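Local coordinates for pyruvate formate-lyase 2 (Archaeoglobus fulgidus, PDB 2F3O), which is of unknown function but belongs to the glycyl radical enzymes, probably acting as a lyase or a dehydratase of the pyruvate formate-lyase family, at residues A[17-22]-A[73-78]; A[66-71]-A[311-316]; A[85-90]-A[110-115]. One frame throughout, in Å; residues are numbered along the deposited sequence.

Interaction 1 of 3, residues A[17-22]-A[73-78]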
loop_
_atom_site.group_PDB
_atom_site.type_symbol
_atom_site.label_atom_id
_atom_site.label_comp_id
_atom_site.label_asym_id
_atom_site.label_seq_id
_atom_site.Cartn_x
_atom_site.Cartn_y
_atom_site.Cartn_z
ATOM N N ALA A 17 -2.134 8.913 52.517
ATOM C CA ALA A 17 -1.651 9.262 51.183
ATOM C C ALA A 17 -1.635 10.760 50.953
ATOM O O ALA A 17 -2.406 11.503 51.553
ATOM C CB ALA A 17 -2.473 8.575 50.122
ATOM N N ARG A 18 -0.747 11.203 50.073
ATOM C CA ARG A 18 -0.651 12.620 49.747
ATOM C C ARG A 18 -0.954 12.938 48.265
ATOM O O ARG A 18 -0.916 12.067 47.397
ATOM C CB ARG A 18 0.732 13.143 50.139
ATOM C CG ARG A 18 1.850 12.662 49.248
ATOM C CD ARG A 18 3.184 13.110 49.780
ATOM N NE ARG A 18 4.260 13.056 48.794
ATOM C CZ ARG A 18 4.645 14.101 48.073
ATOM N NH1 ARG A 18 4.032 15.262 48.203
ATOM N NH2 ARG A 18 5.638 13.994 47.217
ATOM N N LEU A 19 -1.281 14.191 47.978
ATOM C CA LEU A 19 -1.292 14.642 46.606
ATOM C C LEU A 19 0.134 15.054 46.213
ATOM O O LEU A 19 0.646 16.069 46.676
ATOM C CB LEU A 19 -2.245 15.806 46.447
ATOM C CG LEU A 19 -2.365 16.174 44.982
ATOM C CD1 LEU A 19 -3.089 15.055 44.243
ATOM C CD2 LEU A 19 -3.084 17.488 44.823
ATOM N N SER A 20 0.772 14.238 45.377
ATOM C CA SER A 20 2.157 14.471 44.945
ATOM C C SER A 20 2.250 15.443 43.767
ATOM O O SER A 20 1.352 15.525 42.942
ATOM C CB SER A 20 2.844 13.156 44.602
ATOM O OG SER A 20 4.057 13.396 43.935
ATOM N N VAL A 21 3.340 16.180 43.675
ATOM C CA VAL A 21 3.326 17.338 42.819
ATOM C C VAL A 21 4.605 17.466 41.986
ATOM O O VAL A 21 4.620 18.110 40.942
ATOM C CB VAL A 21 3.017 18.571 43.692
ATOM C CG1 VAL A 21 3.941 19.729 43.434
ATOM C CG2 VAL A 21 1.576 18.961 43.539
ATOM N N GLU A 22 5.656 16.782 42.427
ATOM C CA GLU A 22 6.999 16.907 41.840
ATOM C C GLU A 22 7.090 16.479 40.368
ATOM O O GLU A 22 7.791 17.121 39.579
ATOM C CB GLU A 22 8.040 16.155 42.684
ATOM C CG GLU A 22 8.165 16.624 44.141
ATOM C CD GLU A 22 7.161 15.946 45.085
ATOM O OE1 GLU A 22 6.387 15.081 44.612
ATOM O OE2 GLU A 22 7.141 16.273 46.295
ATOM N N PRO A 73 2.763 6.484 49.777
ATOM C CA PRO A 73 1.422 6.659 49.275
ATOM C C PRO A 73 1.107 8.036 48.728
ATOM O O PRO A 73 1.154 9.031 49.450
ATOM C CB PRO A 73 0.563 6.282 50.486
ATOM C CG PRO A 73 1.392 5.175 51.166
ATOM C CD PRO A 73 2.803 5.205 50.504
ATOM N N GLY A 74 0.779 8.071 47.438
ATOM C CA GLY A 74 0.345 9.304 46.804
ATOM C C GLY A 74 -0.296 9.227 45.430
ATOM O O GLY A 74 -0.420 8.148 44.837
ATOM N N ALA A 75 -0.708 10.393 44.933
ATOM C CA ALA A 75 -1.271 10.531 43.591
ATOM C C ALA A 75 -0.333 11.321 42.682
ATOM O O ALA A 75 0.141 12.384 43.068
ATOM C CB ALA A 75 -2.613 11.215 43.662
ATOM N N ILE A 76 -0.065 10.806 41.482
ATOM C CA ILE A 76 0.695 11.562 40.487
ATOM C C ILE A 76 -0.274 12.392 39.631
ATOM O O ILE A 76 -1.331 11.908 39.252
ATOM C CB ILE A 76 1.555 10.645 39.613
ATOM C CG1 ILE A 76 2.380 9.699 40.484
ATOM C CG2 ILE A 76 2.493 11.450 38.776
ATOM C CD1 ILE A 76 3.172 8.662 39.706
ATOM N N ILE A 77 0.061 13.654 39.366
ATOM C CA ILE A 77 -0.838 14.536 38.619
ATOM C C ILE A 77 -0.431 14.617 37.138
ATOM O O ILE A 77 0.746 14.842 36.823
ATOM C CB ILE A 77 -0.854 15.956 39.228
ATOM C CG1 ILE A 77 -1.143 15.911 40.719
ATOM C CG2 ILE A 77 -1.881 16.847 38.550
ATOM C CD1 ILE A 77 -1.084 17.278 41.348
ATOM N N PHE A 78 -1.398 14.424 36.237
ATOM C CA PHE A 78 -1.156 14.523 34.801
ATOM C C PHE A 78 -2.034 15.624 34.236
ATOM O O PHE A 78 -3.125 15.348 33.765
ATOM C CB PHE A 78 -1.426 13.181 34.095
ATOM C CG PHE A 78 -0.412 12.118 34.425
ATOM C CD1 PHE A 78 -0.546 11.333 35.558
ATOM C CD2 PHE A 78 0.704 11.933 33.622
ATOM C CE1 PHE A 78 0.415 10.387 35.878
ATOM C CE2 PHE A 78 1.672 10.987 33.933
ATOM C CZ PHE A 78 1.532 10.216 35.056
#
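A short two-stranded parallel sheet pairs Arg18 with Gly74 and Leu19 with Ala75, joining strand 18-19 to strand 74-75. Three backbone bonds hold it. Arg18 N donates to Pro73 O over 3.0 Å. Ala75 N returns a bond to Arg18 O, and Ser20 N reaches Ala75 O at 3.0 Å.

Leu19 and Ala75 lie on one face of the sheet. With CG anti to the backbone N (chi1 -174°), Leu19 sets CD1 3.9 Å from Ala75 CB. Ile77 crosses Leu19 at about a right angle and brings its CD1 4.0 Å from Leu19 CG. Ile77 CD1 also lies 3.8 Å from Val21 CG2, the two side chains running side by side. Leu111 of helix 105-119 packs on this apolar patch.

Arg18 leaves on the other face, with its CG 3.7 Å from Pro73 O. Arg18 NH2 forms a salt bridge with Glu22 OE2 at 2.9 Å, meeting the syn side of the carboxylate. NE bonds Asn71 O, and NH2 also bonds Pro70 O. Ser20 OG donates to Glu22 OE1, which further fixes the carboxylate. A leucine in place of Arg18 would probably leave Glu22 without its cationic mate and the carbonyls of Pro70 and Asn71 without these donors.

The arrangement is a two-stranded parallel sheet, with one apolar face and a salt bridge on the other.

Interaction 2 of 3, residues A[66-71]-A[311-316]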
loop_
_atom_site.group_PDB
_atom_site.type_symbol
_atom_site.label_atom_id
_atom_site.label_comp_id
_atom_site.label_asym_id
_atom_site.label_seq_id
_atom_site.Cartn_x
_atom_site.Cartn_y
_atom_site.Cartn_z
ATOM N N GLY A 66 13.113 2.412 43.741
ATOM C CA GLY A 66 12.373 3.128 42.718
ATOM C C GLY A 66 11.008 3.577 43.195
ATOM O O GLY A 66 9.989 3.006 42.818
ATOM N N THR A 67 10.983 4.601 44.034
ATOM C CA THR A 67 9.724 5.158 44.460
ATOM C C THR A 67 8.989 5.706 43.246
ATOM O O THR A 67 9.609 6.201 42.302
ATOM C CB THR A 67 9.891 6.259 45.539
ATOM O OG1 THR A 67 10.802 7.267 45.088
ATOM C CG2 THR A 67 10.414 5.669 46.816
ATOM N N MET A 68 7.672 5.562 43.259
ATOM C CA MET A 68 6.832 6.029 42.175
ATOM C C MET A 68 6.636 7.528 42.259
ATOM O O MET A 68 6.571 8.208 41.246
ATOM C CB MET A 68 5.487 5.322 42.223
ATOM C CG MET A 68 5.615 3.833 42.057
ATOM S SD MET A 68 4.177 3.195 41.205
ATOM C CE MET A 68 3.335 2.473 42.566
ATOM N N LEU A 69 6.524 8.043 43.473
ATOM C CA LEU A 69 6.525 9.475 43.701
ATOM C C LEU A 69 7.403 9.658 44.941
ATOM O O LEU A 69 7.579 8.686 45.695
ATOM C CB LEU A 69 5.104 9.954 43.950
ATOM C CG LEU A 69 4.324 9.087 44.926
ATOM C CD1 LEU A 69 3.946 9.881 46.150
ATOM C CD2 LEU A 69 3.116 8.482 44.275
ATOM N N PRO A 70 7.991 10.870 45.146
ATOM C CA PRO A 70 8.758 11.100 46.374
ATOM C C PRO A 70 7.806 11.070 47.537
ATOM O O PRO A 70 6.678 11.512 47.396
ATOM C CB PRO A 70 9.287 12.523 46.215
ATOM C CG PRO A 70 9.130 12.868 44.799
ATOM C CD PRO A 70 7.994 12.062 44.276
ATOM N N ASN A 71 8.274 10.549 48.663
ATOM C CA ASN A 71 7.453 10.303 49.855
ATOM C C ASN A 71 6.059 9.682 49.605
ATOM O O ASN A 71 5.045 10.396 49.546
ATOM C CB ASN A 71 7.363 11.555 50.731
ATOM C CG ASN A 71 6.729 11.266 52.086
ATOM O OD1 ASN A 71 5.791 11.956 52.505
ATOM N ND2 ASN A 71 7.220 10.220 52.766
ATOM N N THR A 311 4.143 -1.482 44.245
ATOM C CA THR A 311 2.988 -1.059 43.430
ATOM C C THR A 311 1.828 -0.452 44.233
ATOM O O THR A 311 0.856 0.026 43.654
ATOM C CB THR A 311 2.419 -2.184 42.557
ATOM O OG1 THR A 311 1.572 -3.017 43.349
ATOM C CG2 THR A 311 3.532 -3.014 41.944
ATOM N N ASN A 312 1.940 -0.462 45.560
ATOM C CA ASN A 312 0.978 0.200 46.435
ATOM C C ASN A 312 1.287 1.670 46.683
ATOM O O ASN A 312 0.552 2.332 47.407
ATOM C CB ASN A 312 0.936 -0.492 47.784
ATOM C CG ASN A 312 0.235 -1.812 47.735
ATOM O OD1 ASN A 312 -0.989 -1.876 47.825
ATOM N ND2 ASN A 312 1.011 -2.889 47.625
ATOM N N GLU A 313 2.373 2.175 46.107
ATOM C CA GLU A 313 2.747 3.566 46.297
ATOM C C GLU A 313 1.821 4.544 45.569
ATOM O O GLU A 313 1.726 5.710 45.957
ATOM C CB GLU A 313 4.220 3.797 45.939
ATOM C CG GLU A 313 5.187 3.076 46.861
ATOM C CD GLU A 313 6.647 3.162 46.409
ATOM O OE1 GLU A 313 6.933 3.855 45.413
ATOM O OE2 GLU A 313 7.515 2.536 47.060
ATOM N N ILE A 314 1.126 4.090 44.529
ATOM C CA ILE A 314 0.161 4.972 43.875
ATOM C C ILE A 314 -1.292 4.683 44.188
ATOM O O ILE A 314 -1.712 3.568 44.455
ATOM C CB ILE A 314 0.336 5.157 42.328
ATOM C CG1 ILE A 314 0.091 3.861 41.565
ATOM C CG2 ILE A 314 1.676 5.731 41.992
ATOM C CD1 ILE A 314 -0.128 4.083 40.084
ATOM N N VAL A 315 -2.036 5.759 44.114
ATOM C CA VAL A 315 -3.405 5.816 44.491
ATOM C C VAL A 315 -3.827 6.918 43.514
ATOM O O VAL A 315 -3.035 7.819 43.222
ATOM C CB VAL A 315 -3.486 6.179 46.019
ATOM C CG1 VAL A 315 -3.893 7.624 46.267
ATOM C CG2 VAL A 315 -4.410 5.233 46.742
ATOM N N PRO A 316 -5.026 6.818 42.933
ATOM C CA PRO A 316 -5.354 7.649 41.764
ATOM C C PRO A 316 -5.716 9.097 42.098
ATOM O O PRO A 316 -6.191 9.365 43.175
ATOM C CB PRO A 316 -6.551 6.923 41.174
ATOM C CG PRO A 316 -7.209 6.295 42.365
ATOM C CD PRO A 316 -6.134 5.940 43.327
#
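The backbones of 66-71 and 311-316 are both irregular and come nearest at Met68 and Glu313, whose CA atoms are 6.3 Å apart. One hydrogen bond ties them: Met68 N donates to Glu313 OE1 over 2.8 Å, with an angle of 160° at the hydrogen. The N-H meets the oxygen nearly along the C-O axis. Glu313 is extended beyond CG, which carries its carboxylate across to the Met68 backbone. The second oxygen, OE2, has a long, weak ion pair with Lys310.

Met68 reaches over the other segment. Bends at chi2 (-147°) and chi3 (-104°) bring Met68 CE to 3.4 Å from Ile314 N. Met68 CE is also 3.6 Å from Thr311 O. The sulfur, Met68 SD, rests against Ile314 CG2, again at 3.6 Å, and the two side chains cross at about a right angle. Leu69 adds a second apolar touch, with Leu69 CD2 3.9 Å from Ile314 CG2. That CD2 also packs on the carbonyl O of Glu313.

Trp258 of helix 250-267 packs on Met68 and also bonds Gly66 O through NE1. Gln266 of the same helix bonds Met68 O. Glu313 is further linked through its backbone to Gly74.

This is a buried loop-to-loop contact in the pyruvate formate-lyase-like part of the chain, in which a carboxylate accepts a backbone N-H and a bent methionine packs beside it.

Interaction 3 of 3, residues A[85-90]-A[110-115]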
loop_
_atom_site.group_PDB
_atom_site.type_symbol
_atom_site.label_atom_id
_atom_site.label_comp_id
_atom_site.label_asym_id
_atom_site.label_seq_id
_atom_site.Cartn_x
_atom_site.Cartn_y
_atom_site.Cartn_z
ATOM N N ARG A 85 -8.820 18.355 36.818
ATOM C CA ARG A 85 -10.073 18.017 37.502
ATOM C C ARG A 85 -9.865 18.162 38.998
ATOM O O ARG A 85 -10.668 18.786 39.694
ATOM C CB ARG A 85 -10.502 16.575 37.218
ATOM C CG ARG A 85 -11.215 16.384 35.918
ATOM C CD ARG A 85 -12.094 15.139 35.919
ATOM N NE ARG A 85 -13.346 15.432 35.226
ATOM C CZ ARG A 85 -14.544 15.505 35.806
ATOM N NH1 ARG A 85 -14.685 15.254 37.096
ATOM N NH2 ARG A 85 -15.618 15.811 35.079
ATOM N N ILE A 86 -8.754 17.602 39.466
ATOM C CA ILE A 86 -8.463 17.550 40.878
ATOM C C ILE A 86 -7.973 18.867 41.489
ATOM O O ILE A 86 -8.122 19.053 42.690
ATOM C CB ILE A 86 -7.513 16.372 41.216
ATOM C CG1 ILE A 86 -7.908 15.749 42.543
ATOM C CG2 ILE A 86 -6.037 16.785 41.203
ATOM C CD1 ILE A 86 -6.909 14.786 43.038
ATOM N N ILE A 87 -7.433 19.789 40.681
ATOM C CA ILE A 87 -6.988 21.101 41.203
ATOM C C ILE A 87 -8.223 21.889 41.586
ATOM O O ILE A 87 -8.261 22.556 42.612
ATOM C CB ILE A 87 -6.179 21.944 40.185
ATOM C CG1 ILE A 87 -5.189 21.085 39.406
ATOM C CG2 ILE A 87 -5.444 23.073 40.861
ATOM C CD1 ILE A 87 -4.090 20.530 40.208
ATOM N N ASN A 88 -9.264 21.739 40.781
ATOM C CA ASN A 88 -10.546 22.379 41.017
ATOM C C ASN A 88 -11.268 21.971 42.319
ATOM O O ASN A 88 -12.355 22.475 42.627
ATOM C CB ASN A 88 -11.451 22.108 39.817
ATOM C CG ASN A 88 -12.490 23.174 39.633
ATOM O OD1 ASN A 88 -13.673 22.874 39.456
ATOM N ND2 ASN A 88 -12.067 24.438 39.714
ATOM N N GLU A 89 -10.671 21.061 43.085
ATOM C CA GLU A 89 -11.275 20.573 44.316
ATOM C C GLU A 89 -10.244 20.385 45.408
ATOM O O GLU A 89 -10.406 19.500 46.255
ATOM C CB GLU A 89 -11.935 19.222 44.069
ATOM C CG GLU A 89 -13.254 19.275 43.357
ATOM C CD GLU A 89 -13.884 17.914 43.283
ATOM O OE1 GLU A 89 -15.033 17.818 42.812
ATOM O OE2 GLU A 89 -13.225 16.943 43.714
ATOM N N LEU A 90 -9.191 21.199 45.388
ATOM C CA LEU A 90 -8.067 21.065 46.327
ATOM C C LEU A 90 -8.453 21.138 47.802
ATOM O O LEU A 90 -7.823 20.496 48.648
ATOM C CB LEU A 90 -7.021 22.132 46.044
ATOM C CG LEU A 90 -5.940 21.735 45.057
ATOM C CD1 LEU A 90 -4.813 22.732 45.124
ATOM C CD2 LEU A 90 -5.441 20.357 45.400
ATOM N N VAL A 110 1.074 26.435 44.144
ATOM C CA VAL A 110 1.780 26.186 42.895
ATOM C C VAL A 110 0.841 25.536 41.855
ATOM O O VAL A 110 0.952 25.812 40.667
ATOM C CB VAL A 110 3.123 25.414 43.121
ATOM C CG1 VAL A 110 3.079 23.998 42.586
ATOM C CG2 VAL A 110 4.259 26.149 42.462
ATOM N N LEU A 111 -0.122 24.733 42.311
ATOM C CA LEU A 111 -1.079 24.116 41.403
ATOM C C LEU A 111 -2.070 25.129 40.866
ATOM O O LEU A 111 -2.366 25.132 39.687
ATOM C CB LEU A 111 -1.830 22.986 42.092
ATOM C CG LEU A 111 -0.974 21.771 42.416
ATOM C CD1 LEU A 111 -1.774 20.749 43.180
ATOM C CD2 LEU A 111 -0.427 21.176 41.157
ATOM N N ARG A 112 -2.552 26.010 41.734
ATOM C CA ARG A 112 -3.685 26.879 41.414
ATOM C C ARG A 112 -3.362 28.071 40.537
ATOM O O ARG A 112 -4.256 28.622 39.910
ATOM C CB ARG A 112 -4.354 27.387 42.689
ATOM C CG ARG A 112 -5.428 26.488 43.217
ATOM C CD ARG A 112 -6.404 27.300 44.034
ATOM N NE ARG A 112 -7.106 26.502 45.034
ATOM C CZ ARG A 112 -6.617 26.221 46.238
ATOM N NH1 ARG A 112 -5.413 26.660 46.597
ATOM N NH2 ARG A 112 -7.333 25.495 47.084
ATOM N N GLU A 113 -2.102 28.482 40.502
ATOM C CA GLU A 113 -1.756 29.697 39.783
ATOM C C GLU A 113 -0.467 29.548 38.971
ATOM O O GLU A 113 -0.014 30.483 38.307
ATOM C CB GLU A 113 -1.668 30.877 40.746
ATOM C CG GLU A 113 -0.403 30.882 41.564
ATOM C CD GLU A 113 -0.575 31.578 42.887
ATOM O OE1 GLU A 113 -1.740 31.770 43.317
ATOM O OE2 GLU A 113 0.465 31.925 43.493
ATOM N N GLU A 114 0.116 28.360 38.994
ATOM C CA GLU A 114 1.239 28.100 38.116
ATOM C C GLU A 114 0.895 26.956 37.130
ATOM O O GLU A 114 1.066 27.111 35.920
ATOM C CB GLU A 114 2.484 27.834 38.958
ATOM C CG GLU A 114 3.808 27.761 38.241
ATOM C CD GLU A 114 4.961 27.741 39.240
ATOM O OE1 GLU A 114 5.849 26.861 39.129
ATOM O OE2 GLU A 114 4.960 28.594 40.158
ATOM N N ILE A 115 0.361 25.844 37.645
ATOM C CA ILE A 115 0.025 24.668 36.828
ATOM C C ILE A 115 -1.273 24.853 36.058
ATOM O O ILE A 115 -1.264 24.840 34.835
ATOM C CB ILE A 115 -0.072 23.388 37.676
ATOM C CG1 ILE A 115 1.276 23.074 38.313
ATOM C CG2 ILE A 115 -0.517 22.210 36.842
ATOM C CD1 ILE A 115 2.445 23.126 37.366
#
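Ile87, at the end of the weakly bonded helix 83-87, packs on Leu111 of helix 105-119. Their CA atoms are 6.6 Å apart. No hydrogen bond crosses this contact, so it rests on side-chain shape.

Ile87 presents two branches. Its CG1 stands beside the backbone N (chi1 -42°), and chi2 of -67° brings CD1 against Leu111. Ile87 CD1 touches Leu111 CD1 at 3.8 Å and is equally near Leu111 CB and CD2. Ile87 CG2 meets Leu111 CB at 3.8 Å. The two side chains cross at about a right angle, and the ethyl end of Ile87 rests across the leucine from CB to both methyls. Ile87 CG2 also lies 4.1 Å from Arg112 CG, on the aliphatic part of that chain.

Leu90 works on both neighbours. Leu90 CD1 is 4.1 Å from Leu111 CD1, again crossing at about a right angle. The same methyl sits over the centre of one face of the Arg112 guanidinium, 4.1 Å above its plane. Leu90 CB comes 3.5 Å from Arg112 NH2. Arg112 is extended from CG to NE, which carries the guanidinium to Leu90; the two side chains come from opposite directions. Arg112 NH2 has its salt bridge with Asp91, the residue after Leu90. Leu19 of strand 18-19 touches both Leu90 and Leu111.

Helix 105-119 has a wider pi-type turn at 111-115, where Ile115 N bonds Val110 O. The contact is helix-to-helix packing, with the end of helix 83-87 and the turn after it set against helix 105-119 in the pyruvate formate-lyase-like region.

All three contacts belong to the pyruvate formate-lyase-like region. Interactions 1 and 2 have centres about 8 Å apart and interlock through the Arg18 side chain and through Ala75 CB, which packs on Val315 O. Along the chain their segments alternate. Interaction 3 is about 12 Å from interaction 1, between centres, and follows it in sequence, with helix 83-87 coming directly after strand 74-75. Leu19, Val21 and Ile77 pack on Leu111 there, so the two share one apolar cluster. Both segments of interaction 3 fall in the chain between 66-71 and 311-316. Interactions 2 and 3 are about 20 Å apart between centres and do not touch. Strands 18-19 and 74-75 therefore stand between the 311-316 loop and helix 105-119.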